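Local coordinates for protein TRAP dicarboxylate transporter-DctP subunit (Rhodobacter sphaeroides, PDB 4PE3) that probably captures a small organic acid in the periplasm and hands it to the membrane components of a TRAP transporter, at residues A[44-47]-A[48-52]; A[115-118]-A[119-123]; A[138-142]-A[143-147]; A[217-220]-A[221-225]; A[271-274]-A[275-279]. All coordinates share one frame; numbering follows the deposited sequence.

Contact 1 of 5, residues A[44-47]-A[48-52]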
loop_
_atom_site.group_PDB
_atom_site.type_symbol
_atom_site.label_atom_id
_atom_site.label_comp_id
_atom_site.label_asym_id
_atom_site.label_seq_id
_atom_site.Cartn_x
_atom_site.Cartn_y
_atom_site.Cartn_z
ATOM N N PRO A 44 -1.225 14.673 -4.165
ATOM C CA PRO A 44 -0.507 14.966 -2.928
ATOM C C PRO A 44 0.662 14.004 -2.691
ATOM O O PRO A 44 1.652 14.350 -2.028
ATOM C CB PRO A 44 -1.587 14.838 -1.844
ATOM C CG PRO A 44 -2.656 14.008 -2.478
ATOM C CD PRO A 44 -2.636 14.345 -3.935
ATOM N N ASN A 45 0.562 12.791 -3.223
ATOM C CA ASN A 45 1.639 11.838 -3.063
ATOM C C ASN A 45 2.789 12.174 -4.012
ATOM O O ASN A 45 3.946 12.027 -3.648
ATOM C CB ASN A 45 1.105 10.416 -3.239
ATOM C CG ASN A 45 0.214 10.002 -2.080
ATOM O OD1 ASN A 45 0.577 10.184 -0.921
ATOM N ND2 ASN A 45 -0.960 9.499 -2.395
ATOM N N PHE A 46 2.480 12.637 -5.217
ATOM C CA PHE A 46 3.516 13.168 -6.086
ATOM C C PHE A 46 4.284 14.265 -5.371
ATOM O O PHE A 46 5.511 14.307 -5.366
ATOM C CB PHE A 46 2.933 13.725 -7.383
ATOM C CG PHE A 46 3.991 14.195 -8.321
ATOM C CD1 PHE A 46 4.674 13.286 -9.131
ATOM C CD2 PHE A 46 4.339 15.536 -8.387
ATOM C CE1 PHE A 46 5.672 13.707 -9.981
ATOM C CE2 PHE A 46 5.333 15.972 -9.237
ATOM C CZ PHE A 46 6.005 15.044 -10.042
ATOM N N GLU A 47 3.559 15.208 -4.776
ATOM C CA GLU A 47 4.239 16.282 -4.048
ATOM C C GLU A 47 5.143 15.796 -2.915
ATOM O O GLU A 47 6.250 16.312 -2.716
ATOM C CB GLU A 47 3.217 17.289 -3.520
ATOM C CG GLU A 47 2.639 18.159 -4.607
ATOM C CD GLU A 47 3.722 18.974 -5.255
ATOM O OE1 GLU A 47 4.487 19.649 -4.533
ATOM O OE2 GLU A 47 3.840 18.892 -6.466
ATOM N N LEU A 48 4.680 14.789 -2.191
ATOM C CA LEU A 48 5.483 14.211 -1.121
ATOM C C LEU A 48 6.739 13.542 -1.672
ATOM O O LEU A 48 7.781 13.508 -0.998
ATOM C CB LEU A 48 4.652 13.225 -0.280
ATOM C CG LEU A 48 3.688 13.869 0.734
ATOM C CD1 LEU A 48 2.581 12.899 1.206
ATOM C CD2 LEU A 48 4.450 14.394 1.913
ATOM N N GLN A 49 6.645 13.022 -2.888
ATOM C CA GLN A 49 7.799 12.369 -3.504
ATOM C C GLN A 49 8.938 13.346 -3.790
ATOM O O GLN A 49 10.092 12.926 -3.924
ATOM C CB GLN A 49 7.363 11.617 -4.761
ATOM C CG GLN A 49 6.537 10.398 -4.436
ATOM C CD GLN A 49 5.757 9.872 -5.601
ATOM O OE1 GLN A 49 5.993 10.249 -6.741
ATOM N NE2 GLN A 49 4.797 9.010 -5.328
ATOM N N HIS A 50 8.651 14.649 -3.859
ATOM C CA HIS A 50 9.730 15.625 -3.989
ATOM C C HIS A 50 10.724 15.481 -2.817
ATOM O O HIS A 50 11.891 15.844 -2.946
ATOM C CB HIS A 50 9.254 17.072 -3.942
ATOM C CG HIS A 50 8.505 17.556 -5.146
ATOM N ND1 HIS A 50 8.996 17.526 -6.438
ATOM C CD2 HIS A 50 7.327 18.211 -5.214
ATOM C CE1 HIS A 50 8.127 18.118 -7.250
ATOM N NE2 HIS A 50 7.096 18.526 -6.531
ATOM N N VAL A 51 10.253 15.019 -1.664
ATOM C CA VAL A 51 11.143 14.844 -0.504
ATOM C C VAL A 51 12.287 13.889 -0.830
ATOM O O VAL A 51 13.416 14.124 -0.431
ATOM C CB VAL A 51 10.366 14.404 0.752
ATOM C CG1 VAL A 51 11.298 14.149 1.924
ATOM C CG2 VAL A 51 9.347 15.473 1.117
ATOM N N PHE A 52 11.995 12.832 -1.580
ATOM C CA PHE A 52 13.054 11.901 -1.969
ATOM C C PHE A 52 14.101 12.615 -2.800
ATOM O O PHE A 52 15.295 12.581 -2.478
ATOM C CB PHE A 52 12.482 10.720 -2.739
ATOM C CG PHE A 52 13.523 9.796 -3.301
ATOM C CD1 PHE A 52 14.449 9.164 -2.471
ATOM C CD2 PHE A 52 13.562 9.544 -4.659
ATOM C CE1 PHE A 52 15.410 8.293 -3.008
ATOM C CE2 PHE A 52 14.516 8.665 -5.193
ATOM C CZ PHE A 52 15.423 8.051 -4.372
#
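Gln49 N donates to Asn45 O at 3.0 Å, a regular bond in the first turns of helix 44-59. Leu48 N bonds Pro44 O in the same way. At His50 the stronger backbone bond is the one three residues back, to Glu47 O at 3.1 Å, while its bond to Phe46 O is weak at 3.5 Å. The side chains of Glu47 and His50 run alongside each other. His50 NE2 donates to Glu47 OE2 at 3.3 Å, with an N-H...O angle of 136°. The bond is bent at the hydrogen, and NE2 meets the oxygen from above the carboxylate plane. The Glu47 chain bends at its second torsion (chi2 -62°), and this brings the carboxylate back along the imidazole. OE1 of Glu47 lies at the ring edge, 3.3 Å from CD2 of His50. Phe46 turns its ring edge toward the face of His50 in an offset edge-to-face pair, with centroids 5.5 Å apart. The side chains of Phe46 and Gln49 cross at about a right angle, and Gln49 OE1 is bonded to Ser37. The helix belongs to the beta-alpha-beta unit 32-37, 44-59, 65-69. Phe46, Gln49 and His50 all touch Leu68 of strand 65-69, while Gln49 and Phe52 also reach Phe270 of helix 257-291.

Contact 2 of 5, residues A[115-118]-A[119-123]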
loop_
_atom_site.group_PDB
_atom_site.type_symbol
_atom_site.label_atom_id
_atom_site.label_comp_id
_atom_site.label_asym_id
_atom_site.label_seq_id
_atom_site.Cartn_x
_atom_site.Cartn_y
_atom_site.Cartn_z
ATOM N N ALA A 115 -3.115 -8.145 6.175
ATOM C CA ALA A 115 -1.908 -8.343 6.961
ATOM C C ALA A 115 -1.599 -7.228 7.954
ATOM O O ALA A 115 -0.996 -7.475 8.992
ATOM C CB ALA A 115 -0.721 -8.522 6.040
ATOM N N TRP A 116 -1.973 -5.994 7.615
ATOM C CA TRP A 116 -1.427 -4.829 8.308
ATOM C C TRP A 116 -2.491 -3.984 9.021
ATOM O O TRP A 116 -3.604 -3.824 8.529
ATOM C CB TRP A 116 -0.668 -3.915 7.328
ATOM C CG TRP A 116 0.294 -4.636 6.428
ATOM C CD1 TRP A 116 0.314 -4.598 5.069
ATOM C CD2 TRP A 116 1.356 -5.503 6.825
ATOM N NE1 TRP A 116 1.311 -5.394 4.593
ATOM C CE2 TRP A 116 1.990 -5.937 5.647
ATOM C CE3 TRP A 116 1.847 -5.937 8.055
ATOM C CZ2 TRP A 116 3.061 -6.807 5.660
ATOM C CZ3 TRP A 116 2.945 -6.800 8.063
ATOM C CH2 TRP A 116 3.536 -7.219 6.872
ATOM N N ALA A 117 -2.103 -3.457 10.177
ATOM C CA ALA A 117 -2.937 -2.552 10.976
ATOM C C ALA A 117 -2.306 -1.167 11.077
ATOM O O ALA A 117 -2.896 -0.250 11.652
ATOM C CB ALA A 117 -3.141 -3.128 12.356
ATOM N N ASP A 118 -1.104 -1.017 10.520
ATOM C CA ASP A 118 -0.393 0.250 10.556
ATOM C C ASP A 118 0.756 0.196 9.569
ATOM O O ASP A 118 1.379 -0.868 9.418
ATOM C CB ASP A 118 0.194 0.524 11.930
ATOM C CG ASP A 118 0.703 1.934 12.047
ATOM O OD1 ASP A 118 -0.119 2.858 12.256
ATOM O OD2 ASP A 118 1.909 2.141 11.845
ATOM N N PRO A 119 1.108 1.339 8.934
ATOM C CA PRO A 119 2.231 1.273 7.988
ATOM C C PRO A 119 3.534 0.795 8.629
ATOM O O PRO A 119 4.343 0.184 7.941
ATOM C CB PRO A 119 2.355 2.715 7.489
ATOM C CG PRO A 119 0.975 3.270 7.595
ATOM C CD PRO A 119 0.348 2.596 8.781
ATOM N N ALA A 120 3.753 1.064 9.908
ATOM C CA ALA A 120 4.998 0.635 10.551
ATOM C C ALA A 120 5.193 -0.877 10.458
ATOM O O ALA A 120 6.323 -1.362 10.374
ATOM C CB ALA A 120 5.041 1.095 11.994
ATOM N N GLN A 121 4.097 -1.627 10.496
ATOM C CA GLN A 121 4.198 -3.083 10.417
ATOM C C GLN A 121 4.729 -3.525 9.059
ATOM O O GLN A 121 5.654 -4.338 8.975
ATOM C CB GLN A 121 2.855 -3.747 10.686
ATOM C CG GLN A 121 2.324 -3.541 12.097
ATOM C CD GLN A 121 0.954 -4.151 12.293
ATOM O OE1 GLN A 121 0.214 -4.416 11.347
ATOM N NE2 GLN A 121 0.614 -4.397 13.542
HETATM N N MSE A 122 4.156 -2.986 7.995
HETATM C CA MSE A 122 4.611 -3.324 6.643
HETATM C C MSE A 122 6.060 -2.884 6.395
HETATM O O MSE A 122 6.866 -3.610 5.798
HETATM C CB MSE A 122 3.652 -2.720 5.621
HETATM C CG MSE A 122 3.966 -3.105 4.178
HETATM SE SE MSE A 122 5.249 -1.944 3.336
HETATM C CE MSE A 122 4.128 -0.453 2.911
ATOM N N ILE A 123 6.387 -1.693 6.874
ATOM C CA ILE A 123 7.736 -1.161 6.717
ATOM C C ILE A 123 8.749 -2.044 7.458
ATOM O O ILE A 123 9.835 -2.316 6.953
ATOM C CB ILE A 123 7.800 0.304 7.189
ATOM C CG1 ILE A 123 7.182 1.225 6.125
ATOM C CG2 ILE A 123 9.214 0.731 7.468
ATOM C CD1 ILE A 123 6.568 2.489 6.668
#
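Asp118 and Ala120 meet at the start of helix 119-128, where Asp118 is the N-cap. Three hydrogen bonds join the loop to the helix. Ala120 N donates to Asp118 OD2 at 2.9 Å and 163°. It reaches that oxygen on its anti side, somewhat out of the carboxylate plane. Asp118 CG stands anti to the backbone N (chi1 -169°), which swings the carboxylate over the first turn. Gln121 N bonds Asp118 O at 3.0 Å. The third bond runs back from the helix. Gln121 OE1 accepts from Ala117 N at 2.8 Å, and the angle at the hydrogen is 166°. The Gln121 chain is extended beyond CG, which carries its amide to the loop backbone. The donor sits above the carbonyl plane of that amide.

The apolar contacts centre on Trp116. CB of Met122, a selenomethionine, lies over the five-membered ring in a CH-pi contact, 3.6 Å from the ring centroid. Its CG comes 3.5 Å from Trp116 NE1. Ala115 CB covers the opposite face of the indole. Gln121 CB approaches obliquely, 3.6 Å from Trp116 CE3. Beyond the two segments, Leu333, Tyr336 and Leu337 of helix 324-339 also pack on Trp116.

The polar bonds gather at the helix start, while the indole of Trp116 is buried among apolar groups. The carboxylate of Asp118 takes up an amide N-H of the first turn, and its charge probably suits the positive end of the helix dipole. The Gln121 amide gives Ala117 N an acceptor, and the indole is held between aliphatic groups.

Contact 3 of 5, residues A[138-142]-A[143-147]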
loop_
_atom_site.group_PDB
_atom_site.type_symbol
_atom_site.label_atom_id
_atom_site.label_comp_id
_atom_site.label_asym_id
_atom_site.label_seq_id
_atom_site.Cartn_x
_atom_site.Cartn_y
_atom_site.Cartn_z
ATOM N N LEU A 138 12.568 -10.373 -6.781
ATOM C CA LEU A 138 11.559 -10.170 -7.797
ATOM C C LEU A 138 12.023 -9.255 -8.912
ATOM O O LEU A 138 11.690 -9.485 -10.065
ATOM C CB LEU A 138 10.282 -9.588 -7.173
ATOM C CG LEU A 138 9.429 -10.601 -6.416
ATOM C CD1 LEU A 138 8.321 -9.904 -5.651
ATOM C CD2 LEU A 138 8.840 -11.606 -7.382
ATOM N N ILE A 139 12.775 -8.215 -8.576
ATOM C CA ILE A 139 13.056 -7.197 -9.580
ATOM C C ILE A 139 14.484 -7.123 -10.105
ATOM O O ILE A 139 14.697 -6.553 -11.172
ATOM C CB ILE A 139 12.532 -5.782 -9.181
ATOM C CG1 ILE A 139 13.391 -5.100 -8.114
ATOM C CG2 ILE A 139 11.093 -5.893 -8.690
ATOM C CD1 ILE A 139 12.958 -3.679 -7.776
ATOM N N ASN A 140 15.450 -7.754 -9.435
ATOM C CA ASN A 140 16.790 -7.895 -10.021
ATOM C C ASN A 140 16.711 -8.595 -11.378
ATOM O O ASN A 140 17.435 -8.229 -12.303
ATOM C CB ASN A 140 17.750 -8.652 -9.109
ATOM C CG ASN A 140 18.153 -7.896 -7.848
ATOM O OD1 ASN A 140 18.764 -8.492 -6.956
ATOM N ND2 ASN A 140 17.810 -6.611 -7.746
ATOM N N PRO A 141 15.840 -9.599 -11.530
ATOM C CA PRO A 141 15.740 -10.242 -12.849
ATOM C C PRO A 141 15.250 -9.322 -13.971
ATOM O O PRO A 141 15.367 -9.679 -15.153
ATOM C CB PRO A 141 14.740 -11.380 -12.601
ATOM C CG PRO A 141 14.922 -11.722 -11.163
ATOM C CD PRO A 141 15.123 -10.379 -10.497
ATOM N N TYR A 142 14.747 -8.150 -13.601
ATOM C CA TYR A 142 14.338 -7.127 -14.557
ATOM C C TYR A 142 15.344 -5.998 -14.662
ATOM O O TYR A 142 15.093 -5.021 -15.365
ATOM C CB TYR A 142 12.962 -6.594 -14.166
ATOM C CG TYR A 142 11.927 -7.659 -14.332
ATOM C CD1 TYR A 142 11.668 -8.195 -15.580
ATOM C CD2 TYR A 142 11.256 -8.168 -13.252
ATOM C CE1 TYR A 142 10.734 -9.183 -15.745
ATOM C CE2 TYR A 142 10.323 -9.155 -13.398
ATOM C CZ TYR A 142 10.062 -9.663 -14.645
ATOM O OH TYR A 142 9.129 -10.658 -14.784
ATOM N N GLY A 143 16.490 -6.114 -14.000
ATOM C CA GLY A 143 17.521 -5.090 -14.070
ATOM C C GLY A 143 17.320 -3.936 -13.111
ATOM O O GLY A 143 17.918 -2.863 -13.323
ATOM N N LEU A 144 16.484 -4.136 -12.088
ATOM C CA LEU A 144 16.191 -3.105 -11.087
ATOM C C LEU A 144 16.756 -3.456 -9.717
ATOM O O LEU A 144 16.848 -4.640 -9.354
ATOM C CB LEU A 144 14.686 -2.899 -10.941
ATOM C CG LEU A 144 13.972 -2.014 -11.937
ATOM C CD1 LEU A 144 14.138 -2.443 -13.359
ATOM C CD2 LEU A 144 12.489 -1.982 -11.582
ATOM N N GLN A 145 17.156 -2.443 -8.967
ATOM C CA GLN A 145 17.477 -2.563 -7.564
ATOM C C GLN A 145 16.356 -1.905 -6.775
ATOM O O GLN A 145 15.979 -0.770 -7.069
ATOM C CB GLN A 145 18.778 -1.850 -7.252
ATOM C CG GLN A 145 19.174 -2.008 -5.811
ATOM C CD GLN A 145 19.587 -3.431 -5.481
ATOM O OE1 GLN A 145 19.804 -4.267 -6.376
ATOM N NE2 GLN A 145 19.696 -3.723 -4.188
ATOM N N PHE A 146 15.797 -2.612 -5.796
ATOM C CA PHE A 146 14.785 -2.063 -4.867
ATOM C C PHE A 146 15.518 -1.254 -3.807
ATOM O O PHE A 146 16.383 -1.777 -3.120
ATOM C CB PHE A 146 13.983 -3.204 -4.227
ATOM C CG PHE A 146 13.019 -2.756 -3.166
ATOM C CD1 PHE A 146 11.854 -2.119 -3.510
ATOM C CD2 PHE A 146 13.277 -2.988 -1.828
ATOM C CE1 PHE A 146 10.955 -1.713 -2.541
ATOM C CE2 PHE A 146 12.368 -2.591 -0.853
ATOM C CZ PHE A 146 11.225 -1.952 -1.214
ATOM N N ILE A 147 15.239 0.041 -3.735
ATOM C CA ILE A 147 15.872 0.916 -2.749
ATOM C C ILE A 147 15.098 0.909 -1.427
ATOM O O ILE A 147 15.680 0.666 -0.373
ATOM C CB ILE A 147 15.991 2.354 -3.269
ATOM C CG1 ILE A 147 16.863 2.370 -4.522
ATOM C CG2 ILE A 147 16.592 3.278 -2.201
ATOM C CD1 ILE A 147 16.727 3.633 -5.343
#
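A Schellman motif ends helix 131-139 here and sends the chain into strand 144-150, with Leu144 N bonded back to Ile139 O at 3.1 Å and Gly143 N to Asn140 O at 2.9 Å. Gly143 is the C' residue. Its phi of 84° is positive, and a side chain there would run into the carbonyl O of Tyr142. Ile139 O is gripped twice. Tyr142 N and Leu144 N reach it from opposite faces of its plane. Asn140 adds a side-chain bond. Its ND2 donates to Leu144 O at 2.7 Å, in the carbonyl plane and nearly in its own amide plane. The same ND2 has a weak bond to Gln145 OE1, an oxygen that also accepts from Lys249. With a leucine in place of Asn140, Leu144 O would probably lose its side-chain donor, leaving the backbone bonds to tie the strand start to the turn. Ile139 meets the strand with its longer branch. CG1 sits between the backbone N and the carbonyl carbon (chi1 75°), which carries CD1 across to 3.7 Å from Leu144 CB and the same distance from Phe146 CB. Strand 144-150 pairs antiparallel with 243-248 at the edge of the five-stranded sheet. Ile139 packs against Glu244 and Ser246 of that strand, and Tyr142 makes a cation-pi contact with Arg102 and touches Phe106 of helix 104-110.

Contact 4 of 5, residues A[217-220]-A[221-225]. With ZN (zinc ion), chain H.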
loop_
_atom_site.group_PDB
_atom_site.type_symbol
_atom_site.label_atom_id
_atom_site.label_comp_id
_atom_site.label_asym_id
_atom_site.label_seq_id
_atom_site.Cartn_x
_atom_site.Cartn_y
_atom_site.Cartn_z
ATOM N N PHE A 217 -8.754 7.411 5.581
ATOM C CA PHE A 217 -9.812 8.076 6.347
ATOM C C PHE A 217 -10.050 9.521 5.916
ATOM O O PHE A 217 -11.202 9.974 5.821
ATOM C CB PHE A 217 -9.559 8.012 7.854
ATOM C CG PHE A 217 -10.786 8.328 8.688
ATOM C CD1 PHE A 217 -11.140 9.652 8.958
ATOM C CD2 PHE A 217 -11.602 7.325 9.152
ATOM C CE1 PHE A 217 -12.270 9.939 9.718
ATOM C CE2 PHE A 217 -12.737 7.605 9.912
ATOM C CZ PHE A 217 -13.069 8.908 10.192
ATOM N N SER A 218 -8.975 10.252 5.678
ATOM C CA SER A 218 -9.133 11.666 5.339
ATOM C C SER A 218 -9.942 11.861 4.053
ATOM O O SER A 218 -10.733 12.800 3.959
ATOM C CB SER A 218 -7.778 12.362 5.245
ATOM O OG SER A 218 -6.967 11.714 4.286
ATOM N N VAL A 219 -9.748 11.004 3.070
ATOM C CA VAL A 219 -10.522 11.024 1.848
ATOM C C VAL A 219 -11.930 10.556 2.106
ATOM O O VAL A 219 -12.884 11.186 1.628
ATOM C CB VAL A 219 -9.839 10.159 0.751
ATOM C CG1 VAL A 219 -10.734 9.967 -0.457
ATOM C CG2 VAL A 219 -8.499 10.781 0.339
ATOM N N ASN A 220 -12.079 9.460 2.850
ATOM C CA ASN A 220 -13.414 8.928 3.119
ATOM C C ASN A 220 -14.263 9.992 3.794
ATOM O O ASN A 220 -15.467 10.164 3.461
ATOM C CB ASN A 220 -13.340 7.684 4.003
ATOM C CG ASN A 220 -12.639 6.529 3.350
ATOM O OD1 ASN A 220 -12.312 6.552 2.172
ATOM N ND2 ASN A 220 -12.375 5.482 4.152
ATOM N N GLN A 221 -13.652 10.697 4.727
ATOM C CA GLN A 221 -14.310 11.753 5.489
ATOM C C GLN A 221 -14.682 12.940 4.602
ATOM O O GLN A 221 -15.819 13.412 4.604
ATOM C CB GLN A 221 -13.429 12.226 6.642
ATOM C CG GLN A 221 -14.130 13.253 7.570
ATOM C CD GLN A 221 -15.325 12.688 8.335
ATOM O OE1 GLN A 221 -15.408 11.502 8.593
ATOM N NE2 GLN A 221 -16.270 13.570 8.695
ATOM N N ASP A 222 -13.729 13.400 3.802
ATOM C CA ASP A 222 -13.961 14.543 2.917
ATOM C C ASP A 222 -15.048 14.271 1.901
ATOM O O ASP A 222 -15.747 15.204 1.465
ATOM C CB ASP A 222 -12.696 14.892 2.137
ATOM C CG ASP A 222 -11.786 15.835 2.861
ATOM O OD1 ASP A 222 -12.081 16.318 3.968
ATOM O OD2 ASP A 222 -10.710 16.119 2.280
ATOM N N THR A 223 -15.191 13.013 1.510
ATOM C CA THR A 223 -16.114 12.616 0.473
ATOM C C THR A 223 -17.555 12.538 1.007
ATOM O O THR A 223 -18.519 12.522 0.238
ATOM C CB THR A 223 -15.608 11.308 -0.198
ATOM O OG1 THR A 223 -14.314 11.549 -0.794
ATOM C CG2 THR A 223 -16.549 10.842 -1.267
ATOM N N GLY A 224 -17.707 12.570 2.330
ATOM C CA GLY A 224 -19.002 12.415 2.962
ATOM C C GLY A 224 -19.404 10.971 3.264
ATOM O O GLY A 224 -20.495 10.724 3.782
HETATM N N MSE A 225 -18.536 10.022 2.924
HETATM C CA MSE A 225 -18.795 8.604 3.176
HETATM C C MSE A 225 -19.197 8.335 4.631
HETATM O O MSE A 225 -20.185 7.640 4.901
HETATM C CB MSE A 225 -17.545 7.770 2.892
HETATM C CG MSE A 225 -17.073 7.749 1.468
HETATM SE SE MSE A 225 -18.496 7.204 0.254
HETATM C CE MSE A 225 -17.494 7.319 -1.394
HETATM ZN ZN ZN H . -9.647 17.680 2.906
#
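Phe217 and Gln221 lie side by side and point the same way, with the ring and amide planes only 12° apart. Gln221 OE1 comes 3.7 Å from Phe217 CE1, in an oblique approach. The Gln221 chain bends at chi2 (65°), which brings the amide alongside the ring. OE1 is bonded to Asn226, which helps fix the amide. Phe217 also meets Tyr234 edge-to-face, so a serine in place of Phe217 would probably open a gap beside the Gln221 amide and leave Tyr234 without its aromatic partner. Val219 and Thr223 form a second side-by-side pair. In the conformer described, Thr223 OG1 donates to Val219 O at 2.8 Å. Thr223 N reaches the same oxygen from the opposite face. Asp222 CB lies 3.4 Å from Ser218 O. Asp222 OD2 binds a zinc ion at 2.0 Å, while OD1 stays 3.0 Å from the zinc, so the carboxylate binds through one oxygen. The turn then closes with Gly224 N on Gln221 O and a weak bond from Met225 N to Asn220 O at 3.1 Å. With the positive phi of Gly224, this is a Schellman motif, ending helix 217-223 just before helix 225-228 begins.

Contact 5 of 5, residues A[271-274]-A[275-279]. With ZN (zinc ion), chain J.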
loop_
_atom_site.group_PDB
_atom_site.type_symbol
_atom_site.label_atom_id
_atom_site.label_comp_id
_atom_site.label_asym_id
_atom_site.label_seq_id
_atom_site.Cartn_x
_atom_site.Cartn_y
_atom_site.Cartn_z
ATOM N N GLN A 271 9.916 8.250 2.971
ATOM C CA GLN A 271 8.956 7.284 3.477
ATOM C C GLN A 271 8.314 7.788 4.772
ATOM O O GLN A 271 7.086 7.763 4.922
ATOM C CB GLN A 271 9.669 5.954 3.697
ATOM C CG GLN A 271 8.879 4.903 4.446
ATOM C CD GLN A 271 9.793 3.946 5.146
ATOM O OE1 GLN A 271 10.021 4.069 6.338
ATOM N NE2 GLN A 271 10.366 3.019 4.397
ATOM N N GLN A 272 9.137 8.229 5.711
ATOM C CA GLN A 272 8.641 8.655 7.017
ATOM C C GLN A 272 7.827 9.946 6.942
ATOM O O GLN A 272 6.819 10.104 7.627
ATOM C CB GLN A 272 9.805 8.790 7.994
ATOM C CG GLN A 272 10.425 7.441 8.367
ATOM C CD GLN A 272 9.460 6.599 9.181
ATOM O OE1 GLN A 272 8.984 7.040 10.229
ATOM N NE2 GLN A 272 9.116 5.409 8.676
ATOM N N THR A 273 8.264 10.872 6.100
ATOM C CA THR A 273 7.539 12.128 5.928
ATOM C C THR A 273 6.160 11.844 5.348
ATOM O O THR A 273 5.162 12.455 5.763
ATOM C CB THR A 273 8.306 13.093 5.004
ATOM O OG1 THR A 273 9.592 13.351 5.578
ATOM C CG2 THR A 273 7.541 14.406 4.794
ATOM N N GLN A 274 6.094 10.945 4.379
ATOM C CA GLN A 274 4.837 10.556 3.773
ATOM C C GLN A 274 3.913 9.895 4.808
ATOM O O GLN A 274 2.762 10.280 4.955
ATOM C CB GLN A 274 5.053 9.635 2.581
ATOM C CG GLN A 274 3.769 9.104 1.958
ATOM C CD GLN A 274 3.987 8.529 0.581
ATOM O OE1 GLN A 274 4.850 7.687 0.393
ATOM N NE2 GLN A 274 3.191 8.972 -0.389
ATOM N N ILE A 275 4.421 8.918 5.548
ATOM C CA ILE A 275 3.582 8.238 6.529
ATOM C C ILE A 275 3.080 9.209 7.584
ATOM O O ILE A 275 1.920 9.150 7.963
ATOM C CB ILE A 275 4.316 7.033 7.119
ATOM C CG1 ILE A 275 4.269 5.917 6.070
ATOM C CG2 ILE A 275 3.693 6.602 8.445
ATOM C CD1 ILE A 275 5.497 5.149 5.999
ATOM N N ASP A 276 3.936 10.105 8.052
ATOM C CA ASP A 276 3.530 11.033 9.101
ATOM C C ASP A 276 2.527 12.052 8.558
ATOM O O ASP A 276 1.572 12.427 9.247
ATOM C CB ASP A 276 4.762 11.713 9.719
ATOM C CG ASP A 276 5.662 10.748 10.479
ATOM O OD1 ASP A 276 5.230 9.604 10.753
ATOM O OD2 ASP A 276 6.806 11.146 10.809
ATOM N N THR A 277 2.693 12.477 7.317
ATOM C CA THR A 277 1.759 13.421 6.716
ATOM C C THR A 277 0.375 12.781 6.561
ATOM O O THR A 277 -0.655 13.370 6.890
ATOM C CB THR A 277 2.274 13.918 5.347
ATOM O OG1 THR A 277 3.494 14.650 5.546
ATOM C CG2 THR A 277 1.285 14.826 4.654
ATOM N N LEU A 278 0.344 11.553 6.077
ATOM C CA LEU A 278 -0.895 10.794 5.942
ATOM C C LEU A 278 -1.559 10.620 7.306
ATOM O O LEU A 278 -2.769 10.740 7.434
ATOM C CB LEU A 278 -0.603 9.420 5.328
ATOM C CG LEU A 278 -0.171 9.386 3.861
ATOM C CD1 LEU A 278 0.430 8.067 3.488
ATOM C CD2 LEU A 278 -1.365 9.681 2.965
ATOM N N HIS A 279 -0.760 10.289 8.310
ATOM C CA HIS A 279 -1.290 10.072 9.643
ATOM C C HIS A 279 -1.962 11.335 10.147
ATOM O O HIS A 279 -3.086 11.295 10.640
ATOM C CB HIS A 279 -0.170 9.667 10.576
ATOM C CG HIS A 279 -0.643 9.153 11.892
ATOM N ND1 HIS A 279 0.171 9.128 13.006
ATOM C CD2 HIS A 279 -1.833 8.634 12.277
ATOM C CE1 HIS A 279 -0.503 8.611 14.018
ATOM N NE2 HIS A 279 -1.714 8.291 13.601
HETATM ZN ZN ZN J . 2.086 9.733 13.222
HETATM O O HOH W 1 6.546 7.417 11.523
HETATM O O HOH W 2 2.980 8.579 11.802
#
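Thr277 grips Thr273 O twice, with OG1 at 2.8 Å and with its backbone N. The two donors come from opposite faces of the carbonyl plane. Thr277 OG1 lies anti to the carbonyl carbon (chi1 -64°), which turns the hydroxyl back toward the previous turn. Further backbone bonds follow the alpha-helical pattern, as from Leu278 N to Gln274 O.

A polar chain runs along another face. Gln272 NE2 donates to Gln271 OE1 at 2.8 Å, on a lone pair and in the plane of both amides. That oxygen also accepts from Lys268. Water 1 bridges Gln272 OE1 and Asp276 OD1, donating to both. Water 2 also donates to Asp276 OD1, at 2.7 Å, and binds a zinc ion. His279 ND1 binds the same zinc at 2.0 Å. Asp276 is thus a second-shell residue and probably helps position the zinc-bound water.

The apolar contacts are between side chains lying alongside. Ile275 CD1 is 3.7 Å from Gln271 CG, and Leu278 CD1 is 3.8 Å from Gln274 CG.

This part of helix 257-291 lies between two other helices. Thr273 touches Val51 of helix 44-59, and Ile275 packs on Pro119 and Ile123 of helix 119-128.

From the N terminus the five contacts come in series, and none nests in or crosses another. None closes a long loop: contacts 1 and 5 are turns within a helix, while contacts 2, 3 and 4 lie at helix ends. Contact 1 opens the helix of a beta-alpha-beta unit, and contact 2 caps helix 119-128. Contact 3 ends the next helix and leads into an edge strand. Contact 4 ends helix 217-223, with its centre about 36 Å from that of contact 3 and on the opposite side of the chain's centre. Contact 5 touches both contact 1 and contact 2. Farther along, its helix 257-291 packs against Phe217 of contact 4. It probably spans both lobes, as in related TRAP solute-binding proteins.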